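Local coordinates for vascular protein tyrosine phosphatase 1 (Rattus norvegicus, PDB 3I36) that probably removes phosphate from phosphotyrosine in proteins, acting here as the catalytic domain of a receptor-type protein tyrosine phosphatase, at residues A[258-263]-A[298-303]; A[139-144]-A[221-226]; A[270-275]-A[294-299]; A[113-118]-A[133-138]; A[174-177]-A[182-185]. One frame throughout, in Å; residues are numbered along the deposited sequence. Where two conformers were deposited one is given.

Contact 1 (A[258-263]-A[298-303])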
# COMPACT_ATOMS: atom_id res chain seq x y z
N ASP A 258 3.76 7.85 -4.09
CA ASP A 258 4.64 7.30 -5.12
C ASP A 258 4.18 7.79 -6.48
O ASP A 258 4.98 8.22 -7.33
CB ASP A 258 4.63 5.78 -5.08
CG ASP A 258 5.51 5.17 -6.16
OD1 ASP A 258 6.74 5.38 -6.13
OD2 ASP A 258 4.96 4.47 -7.03
N ARG A 259 2.88 7.73 -6.69
CA ARG A 259 2.30 8.15 -7.95
C ARG A 259 2.48 9.64 -8.19
O ARG A 259 2.79 10.06 -9.30
CB ARG A 259 0.84 7.75 -8.00
CG ARG A 259 0.67 6.24 -8.04
CD ARG A 259 -0.79 5.85 -8.01
NE ARG A 259 -1.52 6.41 -9.13
CZ ARG A 259 -2.76 6.05 -9.47
NH1 ARG A 259 -3.38 5.11 -8.77
NH2 ARG A 259 -3.37 6.63 -10.50
N LEU A 260 2.27 10.43 -7.14
CA LEU A 260 2.43 11.88 -7.24
C LEU A 260 3.85 12.24 -7.61
O LEU A 260 4.08 13.16 -8.39
CB LEU A 260 2.08 12.53 -5.91
CG LEU A 260 0.58 12.60 -5.72
CD1 LEU A 260 0.28 12.82 -4.25
CD2 LEU A 260 0.02 13.72 -6.60
N ILE A 261 4.81 11.54 -7.03
CA ILE A 261 6.20 11.87 -7.33
C ILE A 261 6.49 11.63 -8.80
O ILE A 261 7.11 12.46 -9.46
CB ILE A 261 7.18 11.08 -6.44
CG1 ILE A 261 7.05 11.55 -4.98
CG2 ILE A 261 8.61 11.23 -6.96
CD1 ILE A 261 7.78 10.65 -3.97
N TYR A 262 6.03 10.50 -9.33
CA TYR A 262 6.24 10.26 -10.76
C TYR A 262 5.60 11.36 -11.59
O TYR A 262 6.19 11.85 -12.54
CB TYR A 262 5.64 8.95 -11.17
CG TYR A 262 6.52 7.76 -10.90
CD1 TYR A 262 7.75 7.63 -11.53
CD2 TYR A 262 6.10 6.75 -10.06
CE1 TYR A 262 8.55 6.53 -11.30
CE2 TYR A 262 6.89 5.64 -9.82
CZ TYR A 262 8.12 5.53 -10.44
OH TYR A 262 8.89 4.42 -10.22
N GLN A 263 4.37 11.72 -11.22
CA GLN A 263 3.59 12.75 -11.89
C GLN A 263 4.39 14.05 -11.93
O GLN A 263 4.53 14.71 -12.95
CB GLN A 263 2.32 12.98 -11.08
CG GLN A 263 1.02 12.96 -11.84
CD GLN A 263 -0.18 12.84 -10.90
OE1 GLN A 263 -0.24 13.50 -9.85
NE2 GLN A 263 -1.13 12.00 -11.26
N GLN A 298 0.63 17.89 1.46
CA GLN A 298 1.85 18.38 2.10
C GLN A 298 3.08 17.76 1.43
O GLN A 298 4.10 18.43 1.19
CB GLN A 298 1.86 18.05 3.59
CG GLN A 298 3.00 18.74 4.34
CD GLN A 298 2.86 20.24 4.31
OE1 GLN A 298 1.84 20.78 4.76
NE2 GLN A 298 3.87 20.94 3.78
N CYS A 299 2.99 16.47 1.14
CA CYS A 299 4.07 15.77 0.45
C CYS A 299 4.40 16.46 -0.86
O CYS A 299 5.55 16.79 -1.12
CB CYS A 299 3.69 14.31 0.21
SG CYS A 299 3.79 13.32 1.68
N VAL A 300 3.37 16.70 -1.67
CA VAL A 300 3.55 17.39 -2.93
C VAL A 300 4.20 18.74 -2.72
O VAL A 300 5.13 19.11 -3.44
CB VAL A 300 2.21 17.60 -3.67
CG1 VAL A 300 2.41 18.45 -4.91
CG2 VAL A 300 1.60 16.25 -4.03
N LEU A 301 3.72 19.49 -1.73
CA LEU A 301 4.26 20.82 -1.48
C LEU A 301 5.73 20.73 -1.13
O LEU A 301 6.56 21.48 -1.65
CB LEU A 301 3.48 21.51 -0.36
CG LEU A 301 3.85 22.96 -0.10
CD1 LEU A 301 3.46 23.80 -1.30
CD2 LEU A 301 3.16 23.46 1.18
N ASP A 302 6.05 19.79 -0.25
CA ASP A 302 7.42 19.63 0.20
C ASP A 302 8.35 19.19 -0.93
O ASP A 302 9.49 19.64 -1.02
CB ASP A 302 7.48 18.64 1.36
CG ASP A 302 6.76 19.16 2.59
OD1 ASP A 302 6.42 20.36 2.61
OD2 ASP A 302 6.54 18.38 3.54
N ILE A 303 7.85 18.31 -1.79
CA ILE A 303 8.63 17.83 -2.92
C ILE A 303 8.91 18.97 -3.87
O ILE A 303 10.05 19.17 -4.30
CB ILE A 303 7.87 16.72 -3.66
CG1 ILE A 303 7.80 15.48 -2.79
CG2 ILE A 303 8.52 16.43 -5.01
CD1 ILE A 303 6.85 14.43 -3.28

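Contact 2 (A[139-144]-A[221-226])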
# COMPACT_ATOMS: atom_id res chain seq x y z
N ALA A 139 8.86 -6.88 -3.67
CA ALA A 139 8.94 -5.82 -2.66
C ALA A 139 7.67 -5.75 -1.85
O ALA A 139 6.57 -5.72 -2.40
CB ALA A 139 9.23 -4.47 -3.32
N ILE A 140 7.82 -5.71 -0.54
CA ILE A 140 6.68 -5.49 0.33
C ILE A 140 6.95 -4.20 1.04
O ILE A 140 8.05 -3.98 1.54
CB ILE A 140 6.54 -6.60 1.38
CG1 ILE A 140 6.04 -7.89 0.71
CG2 ILE A 140 5.58 -6.16 2.49
CD1 ILE A 140 6.00 -9.09 1.68
N VAL A 141 5.94 -3.34 1.08
CA VAL A 141 6.04 -2.13 1.86
C VAL A 141 5.06 -2.28 2.99
O VAL A 141 3.86 -2.41 2.77
CB VAL A 141 5.68 -0.91 1.03
CG1 VAL A 141 5.69 0.35 1.90
CG2 VAL A 141 6.67 -0.76 -0.11
N MET A 142 5.58 -2.26 4.20
CA MET A 142 4.77 -2.46 5.38
C MET A 142 4.74 -1.17 6.16
O MET A 142 5.80 -0.65 6.55
CB MET A 142 5.36 -3.57 6.23
CG MET A 142 4.66 -3.71 7.55
SD MET A 142 5.15 -5.23 8.37
CE MET A 142 4.15 -5.10 9.85
N LEU A 143 3.55 -0.66 6.40
CA LEU A 143 3.45 0.70 6.93
C LEU A 143 2.81 0.72 8.29
O LEU A 143 2.10 1.65 8.65
CB LEU A 143 2.66 1.58 5.97
CG LEU A 143 3.29 1.68 4.58
CD1 LEU A 143 2.26 2.13 3.57
CD2 LEU A 143 4.48 2.64 4.62
N THR A 144 3.07 -0.33 9.05
CA THR A 144 2.52 -0.43 10.38
C THR A 144 3.47 -1.23 11.23
O THR A 144 4.26 -2.02 10.72
CB THR A 144 1.15 -1.16 10.36
OG1 THR A 144 0.59 -1.14 11.67
CG2 THR A 144 1.31 -2.59 9.89
N ILE A 221 8.90 10.11 2.29
CA ILE A 221 9.31 10.31 0.91
C ILE A 221 10.66 9.64 0.64
O ILE A 221 10.83 8.99 -0.39
CB ILE A 221 9.35 11.80 0.55
CG1 ILE A 221 7.93 12.36 0.46
CG2 ILE A 221 10.11 12.01 -0.76
CD1 ILE A 221 7.85 13.88 0.56
N ASN A 222 11.61 9.79 1.55
CA ASN A 222 12.89 9.11 1.43
C ASN A 222 12.73 7.60 1.44
O ASN A 222 13.42 6.88 0.73
CB ASN A 222 13.84 9.56 2.55
CG ASN A 222 14.22 11.02 2.43
OD1 ASN A 222 14.16 11.61 1.35
ND2 ASN A 222 14.63 11.61 3.55
N PHE A 223 11.80 7.13 2.27
CA PHE A 223 11.49 5.71 2.35
C PHE A 223 10.93 5.25 1.00
O PHE A 223 11.35 4.22 0.47
CB PHE A 223 10.47 5.51 3.47
CG PHE A 223 9.92 4.13 3.57
CD1 PHE A 223 10.62 3.14 4.25
CD2 PHE A 223 8.67 3.83 3.06
CE1 PHE A 223 10.08 1.88 4.39
CE2 PHE A 223 8.14 2.56 3.19
CZ PHE A 223 8.84 1.59 3.87
N ARG A 224 10.00 6.02 0.45
CA ARG A 224 9.52 5.73 -0.90
C ARG A 224 10.67 5.66 -1.90
O ARG A 224 10.72 4.75 -2.74
CB ARG A 224 8.47 6.74 -1.41
CG ARG A 224 7.73 6.12 -2.60
CD ARG A 224 7.61 6.92 -3.91
NE ARG A 224 8.83 7.49 -4.42
CZ ARG A 224 9.11 7.76 -5.70
NH1 ARG A 224 8.29 7.46 -6.69
NH2 ARG A 224 10.26 8.34 -5.99
N TYR A 225 11.57 6.63 -1.85
CA TYR A 225 12.72 6.59 -2.74
C TYR A 225 13.53 5.31 -2.57
O TYR A 225 14.00 4.74 -3.55
CB TYR A 225 13.62 7.83 -2.58
CG TYR A 225 13.07 9.04 -3.29
CD1 TYR A 225 13.02 9.10 -4.68
CD2 TYR A 225 12.58 10.13 -2.58
CE1 TYR A 225 12.51 10.20 -5.33
CE2 TYR A 225 12.07 11.24 -3.22
CZ TYR A 225 12.04 11.27 -4.60
OH TYR A 225 11.53 12.37 -5.23
N LEU A 226 13.67 4.83 -1.34
CA LEU A 226 14.39 3.58 -1.11
C LEU A 226 13.69 2.42 -1.80
O LEU A 226 14.32 1.60 -2.48
CB LEU A 226 14.52 3.30 0.39
CG LEU A 226 15.45 4.21 1.17
CD1 LEU A 226 15.58 3.75 2.61
CD2 LEU A 226 16.83 4.29 0.50

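Contact 3 (A[270-275]-A[294-299])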
# COMPACT_ATOMS: atom_id res chain seq x y z
N VAL A 270 0.29 17.76 -10.74
CA VAL A 270 -0.17 16.80 -9.78
C VAL A 270 -1.67 16.73 -9.86
O VAL A 270 -2.35 17.69 -10.22
CB VAL A 270 0.29 17.11 -8.33
CG1 VAL A 270 1.79 17.40 -8.30
CG2 VAL A 270 -0.48 18.24 -7.75
N ASP A 271 -2.18 15.56 -9.54
CA ASP A 271 -3.60 15.39 -9.44
C ASP A 271 -3.81 14.40 -8.31
O ASP A 271 -3.97 13.20 -8.52
CB ASP A 271 -4.17 14.86 -10.75
CG ASP A 271 -5.69 14.89 -10.76
OD1 ASP A 271 -6.28 15.23 -9.70
OD2 ASP A 271 -6.27 14.58 -11.80
N VAL A 272 -3.79 14.93 -7.10
CA VAL A 272 -3.93 14.10 -5.93
C VAL A 272 -5.34 13.53 -5.96
O VAL A 272 -5.56 12.37 -5.68
CB VAL A 272 -3.74 14.93 -4.66
CG1 VAL A 272 -3.98 14.07 -3.41
CG2 VAL A 272 -2.34 15.55 -4.65
N TYR A 273 -6.29 14.40 -6.28
CA TYR A 273 -7.68 14.00 -6.33
C TYR A 273 -7.84 12.83 -7.29
O TYR A 273 -8.45 11.83 -6.95
CB TYR A 273 -8.54 15.17 -6.77
CG TYR A 273 -10.01 14.83 -6.77
CD1 TYR A 273 -10.80 15.06 -5.65
CD2 TYR A 273 -10.61 14.26 -7.88
CE1 TYR A 273 -12.13 14.75 -5.64
CE2 TYR A 273 -11.95 13.94 -7.89
CZ TYR A 273 -12.70 14.19 -6.77
OH TYR A 273 -14.04 13.87 -6.76
N GLY A 274 -7.27 12.96 -8.48
CA GLY A 274 -7.37 11.93 -9.51
C GLY A 274 -6.72 10.63 -9.07
O GLY A 274 -7.22 9.54 -9.34
N ILE A 275 -5.61 10.75 -8.37
CA ILE A 275 -4.95 9.57 -7.86
C ILE A 275 -5.82 8.88 -6.82
O ILE A 275 -6.06 7.69 -6.90
CB ILE A 275 -3.58 9.90 -7.27
CG1 ILE A 275 -2.63 10.26 -8.40
CG2 ILE A 275 -3.02 8.71 -6.48
CD1 ILE A 275 -1.38 11.00 -7.94
N VAL A 294 -4.58 15.50 3.33
CA VAL A 294 -3.84 16.74 3.44
C VAL A 294 -2.35 16.45 3.45
O VAL A 294 -1.57 17.14 2.82
CB VAL A 294 -4.24 17.54 4.69
CG1 VAL A 294 -3.33 18.76 4.85
CG2 VAL A 294 -5.70 17.95 4.59
N PHE A 295 -1.97 15.40 4.18
CA PHE A 295 -0.58 14.96 4.23
C PHE A 295 -0.04 14.72 2.83
O PHE A 295 1.12 15.05 2.54
CB PHE A 295 -0.46 13.69 5.08
CG PHE A 295 0.94 13.15 5.20
CD1 PHE A 295 1.84 13.71 6.11
CD2 PHE A 295 1.34 12.07 4.44
CE1 PHE A 295 3.12 13.19 6.23
CE2 PHE A 295 2.61 11.56 4.55
CZ PHE A 295 3.51 12.12 5.45
N LEU A 296 -0.86 14.17 1.94
CA LEU A 296 -0.42 13.94 0.56
C LEU A 296 -0.12 15.25 -0.09
O LEU A 296 0.88 15.42 -0.79
CB LEU A 296 -1.53 13.32 -0.27
CG LEU A 296 -1.70 11.83 -0.12
CD1 LEU A 296 -2.80 11.40 -1.07
CD2 LEU A 296 -0.37 11.18 -0.46
N ASN A 297 -1.02 16.19 0.13
CA ASN A 297 -0.81 17.49 -0.45
C ASN A 297 0.42 18.12 0.17
O ASN A 297 1.19 18.79 -0.52
CB ASN A 297 -2.06 18.33 -0.26
CG ASN A 297 -3.14 17.91 -1.20
OD1 ASN A 297 -3.97 17.04 -0.89
ND2 ASN A 297 -3.13 18.49 -2.39
N GLN A 298 0.63 17.89 1.46
CA GLN A 298 1.85 18.38 2.10
C GLN A 298 3.08 17.76 1.43
O GLN A 298 4.10 18.43 1.19
CB GLN A 298 1.86 18.05 3.59
CG GLN A 298 3.00 18.74 4.34
CD GLN A 298 2.86 20.24 4.31
OE1 GLN A 298 1.84 20.78 4.76
NE2 GLN A 298 3.87 20.94 3.78
N CYS A 299 2.99 16.47 1.14
CA CYS A 299 4.07 15.77 0.45
C CYS A 299 4.40 16.46 -0.86
O CYS A 299 5.55 16.79 -1.12
CB CYS A 299 3.69 14.31 0.21
SG CYS A 299 3.79 13.32 1.68

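Contact 4 (A[113-118]-A[133-138])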
# COMPACT_ATOMS: atom_id res chain seq x y z
N ASP A 113 0.72 -1.92 -10.70
CA ASP A 113 1.98 -1.54 -10.07
C ASP A 113 2.01 -1.92 -8.61
O ASP A 113 3.07 -2.15 -8.04
CB ASP A 113 2.21 -0.04 -10.18
CG ASP A 113 2.55 0.38 -11.59
OD1 ASP A 113 2.53 1.59 -11.85
OD2 ASP A 113 2.84 -0.52 -12.41
N PHE A 114 0.84 -1.96 -8.00
CA PHE A 114 0.76 -2.22 -6.58
C PHE A 114 -0.27 -3.27 -6.30
O PHE A 114 -1.22 -3.45 -7.04
CB PHE A 114 0.33 -0.97 -5.81
CG PHE A 114 1.32 0.14 -5.86
CD1 PHE A 114 1.22 1.13 -6.81
CD2 PHE A 114 2.37 0.18 -4.95
CE1 PHE A 114 2.13 2.17 -6.85
CE2 PHE A 114 3.29 1.22 -4.99
CZ PHE A 114 3.17 2.21 -5.94
N ILE A 115 -0.09 -3.95 -5.18
CA ILE A 115 -1.18 -4.65 -4.55
C ILE A 115 -1.33 -4.02 -3.19
O ILE A 115 -0.36 -3.95 -2.43
CB ILE A 115 -0.88 -6.12 -4.38
CG1 ILE A 115 -0.88 -6.80 -5.75
CG2 ILE A 115 -1.91 -6.75 -3.44
CD1 ILE A 115 -0.32 -8.19 -5.71
N ALA A 116 -2.52 -3.51 -2.90
CA ALA A 116 -2.80 -3.04 -1.57
C ALA A 116 -3.50 -4.17 -0.84
O ALA A 116 -4.47 -4.73 -1.33
CB ALA A 116 -3.68 -1.80 -1.59
N THR A 117 -3.00 -4.51 0.33
CA THR A 117 -3.59 -5.59 1.07
C THR A 117 -3.56 -5.27 2.55
O THR A 117 -2.85 -4.37 2.98
CB THR A 117 -2.85 -6.92 0.77
OG1 THR A 117 -3.59 -8.01 1.32
CG2 THR A 117 -1.44 -6.90 1.38
N GLN A 118 -4.35 -6.00 3.32
CA GLN A 118 -4.38 -5.80 4.75
C GLN A 118 -3.17 -6.48 5.38
O GLN A 118 -2.54 -7.35 4.77
CB GLN A 118 -5.63 -6.45 5.32
CG GLN A 118 -5.60 -7.95 5.18
CD GLN A 118 -6.90 -8.61 5.59
OE1 GLN A 118 -7.95 -7.96 5.67
NE2 GLN A 118 -6.85 -9.91 5.82
N TRP A 133 3.94 -14.99 -3.72
CA TRP A 133 4.58 -15.87 -4.70
C TRP A 133 3.90 -15.78 -6.06
O TRP A 133 4.54 -15.51 -7.08
CB TRP A 133 4.56 -17.33 -4.26
CG TRP A 133 5.21 -18.12 -5.31
CD1 TRP A 133 4.61 -18.88 -6.28
CD2 TRP A 133 6.61 -18.15 -5.59
NE1 TRP A 133 5.57 -19.42 -7.12
CE2 TRP A 133 6.80 -18.97 -6.71
CE3 TRP A 133 7.73 -17.56 -4.98
CZ2 TRP A 133 8.07 -19.23 -7.24
CZ3 TRP A 133 8.99 -17.82 -5.50
CH2 TRP A 133 9.15 -18.65 -6.62
N GLU A 134 2.60 -16.01 -6.07
CA GLU A 134 1.89 -16.12 -7.34
C GLU A 134 1.85 -14.82 -8.10
O GLU A 134 1.75 -14.81 -9.31
CB GLU A 134 0.47 -16.62 -7.10
CG GLU A 134 0.46 -18.04 -6.58
CD GLU A 134 -0.93 -18.54 -6.31
OE1 GLU A 134 -1.90 -17.79 -6.58
OE2 GLU A 134 -1.05 -19.68 -5.83
N LYS A 135 1.91 -13.71 -7.38
CA LYS A 135 1.77 -12.43 -8.04
C LYS A 135 3.11 -11.74 -8.26
O LYS A 135 3.15 -10.58 -8.64
CB LYS A 135 0.80 -11.52 -7.29
CG LYS A 135 -0.57 -12.15 -7.10
CD LYS A 135 -1.12 -12.72 -8.42
CE LYS A 135 -2.54 -13.27 -8.21
NZ LYS A 135 -3.03 -14.07 -9.37
N ASN A 136 4.19 -12.48 -8.05
CA ASN A 136 5.49 -12.01 -8.50
C ASN A 136 5.96 -10.82 -7.68
O ASN A 136 6.61 -9.91 -8.20
CB ASN A 136 5.42 -11.63 -9.98
CG ASN A 136 6.78 -11.57 -10.63
OD1 ASN A 136 7.64 -12.38 -10.32
ND2 ASN A 136 6.97 -10.60 -11.53
N VAL A 137 5.64 -10.82 -6.39
CA VAL A 137 6.01 -9.72 -5.52
C VAL A 137 7.46 -9.86 -5.09
O VAL A 137 7.85 -10.88 -4.56
CB VAL A 137 5.10 -9.69 -4.28
CG1 VAL A 137 5.57 -8.66 -3.28
CG2 VAL A 137 3.68 -9.37 -4.73
N TYR A 138 8.26 -8.82 -5.34
CA TYR A 138 9.66 -8.79 -4.92
C TYR A 138 9.83 -7.76 -3.81
O TYR A 138 10.83 -7.75 -3.11
CB TYR A 138 10.54 -8.37 -6.08
CG TYR A 138 10.92 -9.50 -7.01
CD1 TYR A 138 9.97 -10.13 -7.78
CD2 TYR A 138 12.23 -9.91 -7.12
CE1 TYR A 138 10.32 -11.17 -8.64
CE2 TYR A 138 12.60 -10.93 -7.97
CZ TYR A 138 11.64 -11.55 -8.73
OH TYR A 138 12.03 -12.57 -9.58

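Contact 5 (A[174-177]-A[182-185])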
# COMPACT_ATOMS: atom_id res chain seq x y z
N THR A 174 17.38 -13.10 4.91
CA THR A 174 18.81 -13.14 4.63
C THR A 174 19.56 -11.96 5.23
O THR A 174 20.76 -12.03 5.49
CB THR A 174 19.07 -13.20 3.13
OG1 THR A 174 18.50 -12.04 2.49
CG2 THR A 174 18.45 -14.47 2.55
N SER A 175 18.84 -10.87 5.47
CA SER A 175 19.44 -9.75 6.17
C SER A 175 18.34 -8.87 6.70
O SER A 175 17.20 -8.92 6.23
CB SER A 175 20.38 -8.95 5.25
OG SER A 175 19.65 -8.28 4.24
N GLU A 176 18.70 -8.07 7.70
CA GLU A 176 17.78 -7.15 8.33
C GLU A 176 18.59 -5.96 8.80
O GLU A 176 19.57 -6.11 9.53
CB GLU A 176 17.11 -7.80 9.53
CG GLU A 176 16.23 -6.85 10.32
CD GLU A 176 15.58 -7.53 11.50
OE1 GLU A 176 16.31 -7.88 12.45
OE2 GLU A 176 14.35 -7.70 11.48
N VAL A 177 18.22 -4.78 8.33
CA VAL A 177 18.85 -3.56 8.77
C VAL A 177 17.80 -2.72 9.47
O VAL A 177 16.79 -2.35 8.87
CB VAL A 177 19.42 -2.78 7.60
CG1 VAL A 177 20.11 -1.51 8.11
CG2 VAL A 177 20.40 -3.65 6.83
N TRP A 182 12.81 3.05 9.92
CA TRP A 182 12.32 1.87 9.24
C TRP A 182 13.34 0.74 9.29
O TRP A 182 14.53 0.95 9.53
CB TRP A 182 11.98 2.17 7.78
CG TRP A 182 13.08 2.84 7.01
CD1 TRP A 182 14.24 2.28 6.54
CD2 TRP A 182 13.12 4.22 6.62
NE1 TRP A 182 14.99 3.22 5.88
CE2 TRP A 182 14.32 4.42 5.90
CE3 TRP A 182 12.24 5.29 6.79
CZ2 TRP A 182 14.67 5.66 5.36
CZ3 TRP A 182 12.59 6.52 6.26
CH2 TRP A 182 13.80 6.69 5.55
N THR A 183 12.83 -0.45 9.04
CA THR A 183 13.65 -1.63 8.99
C THR A 183 13.50 -2.22 7.61
O THR A 183 12.40 -2.26 7.07
CB THR A 183 13.20 -2.64 10.04
OG1 THR A 183 13.45 -2.10 11.33
CG2 THR A 183 13.92 -3.99 9.87
N ILE A 184 14.61 -2.66 7.04
CA ILE A 184 14.57 -3.27 5.75
C ILE A 184 15.03 -4.69 5.90
O ILE A 184 16.08 -4.96 6.51
CB ILE A 184 15.45 -2.50 4.75
CG1 ILE A 184 14.89 -1.08 4.57
CG2 ILE A 184 15.49 -3.22 3.41
CD1 ILE A 184 15.78 -0.16 3.77
N ARG A 185 14.23 -5.61 5.39
CA ARG A 185 14.53 -7.02 5.54
C ARG A 185 14.59 -7.64 4.17
O ARG A 185 13.74 -7.38 3.32
CB ARG A 185 13.47 -7.71 6.39
CG ARG A 185 13.25 -7.01 7.73
CD ARG A 185 12.38 -7.85 8.66
NE ARG A 185 12.20 -7.17 9.93
CZ ARG A 185 11.23 -6.31 10.18
NH1 ARG A 185 10.31 -6.05 9.25
NH2 ARG A 185 11.15 -5.72 11.37
O HOH W 1 13.15 -6.06 13.41
O HOH W 2 16.61 0.21 7.94

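Contact 1 (A[258-263]-A[298-303])
V300 is the first residue of 298-303 to meet 258-263, and it does so with one branch: CG2 sits over the forked end of L260, 3.7 Å from L260 CD1 and 3.9 Å from L260 CD2. The two side chains cross at about a right angle, so a single methyl is held against both tips of the leucine. Torsion explains the choice of branch, for V300 CG1 takes the place anti to the backbone N (chi1 174°) while CG2 is turned across to the leucine. Here helix 249-267 packs against helix 290-305 in the helical part of the tyrosine phosphatase catalytic domain, away from the substrate-binding residues. D302 belongs to the far side of its helix, where Q298 NE2 donates to D302 OD1 at 2.9 Å, a bond that lies in the plane of the amide but 35° out of that of the carboxylate. One residue on, I303 turns back to the interface, and its CD1 reaches I261 CG1 at 3.4 Å, tighter than usual for two carbons, with I261 CD1 next at 4.0 Å. Helix 218-231 flanks this pair, its I221 touching I303 and its R224 touching I261.

Contact 2 (A[139-144]-A[221-226])
Strand 139-142, which carries V141, and helix 218-231, which carries F223, are well separated as backbones: the closest CA atoms, V141 CA and R224 CA, are 9.0 Å apart. At that spacing the backbones do not meet, and the side chains span the gap. F223 does most of the bridging. Its CG stands anti to the backbone N (chi1 173°), which sends the ring out from the helix toward the strand. V141 CG1 meets it at the rim, close to the ring plane, 3.5 Å from F223 CE2 and 3.9 Å from F223 CZ, and the two side chains run past each other in opposite directions. L143 comes from further along the chain, just beyond the strand; its CD2 approaches the same corner obliquely, 3.9 Å from F223 CE2, so two aliphatic branches converge on one ring carbon. F205, edge-to-face, and W182 also meet the F223 ring. The arrangement is that of the tyrosine phosphatase fold, in which a central mixed sheet is flanked by helices. It also backs on the signature loop: the side chain of L143 lies about 4 Å from those of C244, the probable phosphocysteine nucleophile, and R250, a probable substrate-binding residue, and the L143 carbonyl accepts a hydrogen bond from R250 NH2.

Contact 3 (A[270-275]-A[294-299])
The amide of N297 presents one face to V272: both valine methyls lie on the same side of its plane, set off past the rim rather than centred over it. This is where the start of helix 272-280 rests on helix 290-305, a helix-to-helix packing within the tyrosine phosphatase catalytic domain, with D271 as the N-cap residue. The second flat group, the D271 carboxylate, has G274 N as its partner. Apart from the amide, the contact is purely aliphatic. V272 CG1 approaches L296 CD1 at 3.7 Å, and L296 CB follows at 4.1 Å from the same V272 CG1. With CG1 anti to the backbone N (chi1 176°) and CG2 anti to the carbonyl carbon, the valine straddles two neighbouring residues of the opposing helix: CG1 lies against L296 and, with CG2, against the amide of N297. Y293 and V300 of helix 290-305 also touch V272, while L296 packs in addition on I257 of helix 249-267. At the helix start the capping bond supplies a backbone N-H of the first turn with an acceptor: G274 N donates to D271 OD1 at 2.8 Å (N-H...O 154°), from 67° above the carboxylate plane.

Contact 4 (A[113-118]-A[133-138])
A Schellman motif ends helix 125-134 within a beta-alpha-beta crossover, and the residues around that turn, K135 and V137, meet I115 on the preceding strand, 114-117. Strands 114-117 and 139-142 run parallel in the central sheet with 240-243 between them, and the contact lies where the end of the connecting helix comes over the strand that leads into it. The turn is a clear example of its type: N136 adopts positive phi (70°), N136 N donates to W133 O at 3.2 Å, and V137 N reaches back to V132 O. Of I115, CD1 does the touching. It comes to 3.9 Å from K135 CB, the two side chains crossing at about a right angle, and stays a looser 4.3 Å from V137 CG2. The lysine bends at chi2 (-50°), and its far end leads away from I115, where NZ finds the K88 carbonyl. N136 is held by bonds of its own, its side-chain ND2 to the E237 carbonyl and its own carbonyl to S238 OG. A102 and M131 add to the apolar surroundings of I115. The chemistry is therefore divided along one side chain: the base of K135 serves as hydrocarbon against the isoleucine, whereas its ammonium group has a polar partner elsewhere, so that contact with I115 need not bury an unmatched charge.

Contact 5 (A[174-177]-A[182-185])
E176 carries CG anti to its backbone nitrogen (chi1 175°) and is extended on to CD, while R185 sets CG anti to its carbonyl carbon (chi1 -53°) and runs straight to NE; the two side chains consequently lie side by side and point the same way. R185 NE donates to E176 OE2 at 2.7 Å, in the guanidinium plane and through the anti lone pair of the carboxylate, whose plane is turned 64° from it. A water bridges the same OE2 and R185 NH2. T183 CG2 lies over one guanidinium face, 3.4 Å above it and offset toward the rim. Beneath this salt bridge is an antiparallel hairpin: E176 and R185 form a non-hydrogen-bonded pair, V177 and I184 a hydrogen-bonded one, with V177 N to I184 O at 2.8 Å and I184 N to V177 O at 2.9 Å. A classic beta bulge sets T174 and S175 against D186. A leucine in place of R185 would probably leave the E176 carboxylate without its charge partner, and Q202 and H204 without the donor NH1. Two donors, NE and a water, grip OE2, which is likely to limit the carboxylate's rotation and stabilise its negative charge.

Overall arrangement
From the N terminus, contact 4 closes first, a short loop from strand 114-117 through helix 125-134. Contact 2 begins directly after it and spans the long excursion from strand 139-142 to helix 218-231. Contact 5, the hairpin of strands 169-178 and 182-191, is nested inside that loop; W182 packs on F223 and L226, and I184 on L226, of contact 2. Contacts 2, 4 and 5 all involve the central sheet. Contacts 1 and 3 come after these; 3 opens within the loop of 1, and both end on helix 290-305, where they share Q298 and C299. The D258–R224 salt bridge joins this helical end to contact 2.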